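PDB 2F5K: mortality factor 4-like protein 1 from Homo sapiens, which binds histone H3 methylated at a lysine of its tail through its chromo domain, and so probably takes part in gene regulation on chromatin. Local coordinates for residues A[75-79]-A[80-84]. Numbering follows the deposited sequence.
Sequences LKYVD and TNLQK
Asn-81 reaches back from the first turn of helix 79-98 to the backbone of Lys-76, where its ND2 donates a hydrogen bond to Lys-76 O (2.9 Å). The N-H points almost straight at the oxygen (168°), which lies in the plane of the amide. Asn-81 CG lies beside its own backbone N (chi1 -62°), which turns the amide back toward that carbonyl. Leu-75 crosses this side chain at about a right angle, its CB 3.6 Å from Asn-81 ND2 and its CD1 3.8 Å from Asn-81 OD1, while Val-78 runs alongside with CG2 near the same nitrogen. Further round the turn, Leu-82 CD2 sits 3.9 Å from Tyr-77 CZ, an oblique apolar touch. Tyr-77 is the centre of an inverse gamma turn, and Val-78 takes the N-cap position, its O accepting from Leu-82 N at 2.8 Å. Gln-83 N repeats the pattern on Asp-79 O. Leu-30 of strand 28-32 touches both Tyr-77 and Asn-81 and pairs with the Leu-75 backbone. A leucine in place of Asn-81 would probably leave Lys-76 O without this donor and the turn into the helix less firmly fixed. Gripping a backbone carbonyl in its own plane and packed against Leu-75 and Val-78, the buried amide fixes how helix 79-98 leaves strand 74-76.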
loop_
_atom_site.group_PDB
_atom_site.type_symbol
_atom_site.label_atom_id
_atom_site.label_comp_id
_atom_site.label_asym_id
_atom_site.label_seq_id
_atom_site.Cartn_x
_atom_site.Cartn_y
_atom_site.Cartn_z
ATOM N N LEU A 75 1.241 -4.640 1.202
ATOM C CA LEU A 75 1.846 -5.856 0.657
ATOM C C LEU A 75 3.341 -5.681 0.666
ATOM O O LEU A 75 3.865 -4.556 0.534
ATOM C CB LEU A 75 1.386 -6.136 -0.768
ATOM C CG LEU A 75 -0.060 -6.603 -1.011
ATOM C CD1 LEU A 75 -0.345 -6.698 -2.483
ATOM C CD2 LEU A 75 -0.192 -7.971 -0.371
ATOM N N LYS A 76 4.015 -6.807 0.854
ATOM C CA LYS A 76 5.452 -6.892 0.853
ATOM C C LYS A 76 6.003 -6.475 -0.513
ATOM O O LYS A 76 5.388 -6.727 -1.543
ATOM C CB LYS A 76 5.833 -8.326 1.179
ATOM C CG LYS A 76 6.817 -8.440 2.295
ATOM C CD LYS A 76 6.205 -8.133 3.639
ATOM C CE LYS A 76 7.275 -8.036 4.700
ATOM N NZ LYS A 76 6.683 -7.524 5.951
ATOM N N TYR A 77 7.153 -5.809 -0.515
ATOM C CA TYR A 77 7.747 -5.339 -1.757
ATOM C C TYR A 77 8.564 -6.473 -2.365
ATOM O O TYR A 77 9.760 -6.533 -2.172
ATOM C CB TYR A 77 8.640 -4.107 -1.493
ATOM C CG TYR A 77 8.960 -3.301 -2.751
ATOM C CD1 TYR A 77 8.163 -2.240 -3.139
ATOM C CD2 TYR A 77 10.059 -3.621 -3.545
ATOM C CE1 TYR A 77 8.454 -1.512 -4.282
ATOM C CE2 TYR A 77 10.365 -2.901 -4.696
ATOM C CZ TYR A 77 9.558 -1.864 -5.061
ATOM O OH TYR A 77 9.842 -1.168 -6.216
ATOM N N VAL A 78 7.901 -7.361 -3.097
ATOM C CA VAL A 78 8.539 -8.515 -3.704
ATOM C C VAL A 78 8.013 -8.780 -5.096
ATOM O O VAL A 78 6.931 -8.268 -5.487
ATOM C CB VAL A 78 8.357 -9.810 -2.840
ATOM C CG1 VAL A 78 9.129 -9.718 -1.550
ATOM C CG2 VAL A 78 6.914 -10.077 -2.565
ATOM N N ASP A 79 8.775 -9.592 -5.849
ATOM C CA ASP A 79 8.418 -9.894 -7.245
ATOM C C ASP A 79 6.947 -10.245 -7.472
ATOM O O ASP A 79 6.322 -9.726 -8.385
ATOM C CB ASP A 79 9.330 -10.974 -7.871
ATOM C CG ASP A 79 10.715 -10.421 -8.252
ATOM O OD1 ASP A 79 10.837 -9.178 -8.409
ATOM O OD2 ASP A 79 11.740 -11.142 -8.402
ATOM N N THR A 80 6.411 -11.156 -6.678
ATOM C CA THR A 80 5.002 -11.538 -6.802
ATOM C C THR A 80 4.070 -10.311 -6.716
ATOM O O THR A 80 3.126 -10.186 -7.485
ATOM C CB THR A 80 4.599 -12.514 -5.673
ATOM O OG1 THR A 80 5.144 -13.800 -5.939
ATOM C CG2 THR A 80 3.077 -12.821 -5.741
ATOM N N ASN A 81 4.295 -9.450 -5.733
ATOM C CA ASN A 81 3.456 -8.257 -5.604
ATOM C C ASN A 81 3.719 -7.183 -6.661
ATOM O O ASN A 81 2.782 -6.519 -7.104
ATOM C CB ASN A 81 3.461 -7.730 -4.191
ATOM C CG ASN A 81 2.891 -8.734 -3.234
ATOM O OD1 ASN A 81 1.997 -9.479 -3.606
ATOM N ND2 ASN A 81 3.412 -8.781 -2.008
ATOM N N LEU A 82 4.970 -7.065 -7.116
ATOM C CA LEU A 82 5.280 -6.149 -8.228
ATOM C C LEU A 82 4.552 -6.602 -9.494
ATOM O O LEU A 82 4.051 -5.782 -10.237
ATOM C CB LEU A 82 6.795 -6.038 -8.469
ATOM C CG LEU A 82 7.484 -5.239 -7.388
ATOM C CD1 LEU A 82 8.997 -5.525 -7.330
ATOM C CD2 LEU A 82 7.180 -3.725 -7.563
ATOM N N GLN A 83 4.493 -7.914 -9.732
ATOM C CA GLN A 83 3.754 -8.450 -10.865
ATOM C C GLN A 83 2.267 -8.130 -10.713
ATOM O O GLN A 83 1.580 -7.863 -11.680
ATOM C CB GLN A 83 3.902 -9.973 -10.896
ATOM C CG GLN A 83 3.219 -10.613 -12.045
ATOM C CD GLN A 83 3.656 -10.000 -13.373
ATOM O OE1 GLN A 83 4.788 -9.460 -13.487
ATOM N NE2 GLN A 83 2.770 -10.079 -14.385
ATOM N N LYS A 84 1.764 -8.201 -9.485
ATOM C CA LYS A 84 0.358 -7.888 -9.217
ATOM C C LYS A 84 0.144 -6.389 -9.466
ATOM O O LYS A 84 -0.873 -5.981 -10.026
ATOM C CB LYS A 84 -0.011 -8.250 -7.776
ATOM C CG LYS A 84 -1.322 -7.685 -7.265
ATOM C CD LYS A 84 -1.672 -8.137 -5.781
ATOM C CE LYS A 84 -1.839 -9.656 -5.675
ATOM N NZ LYS A 84 -2.967 -10.056 -4.778
#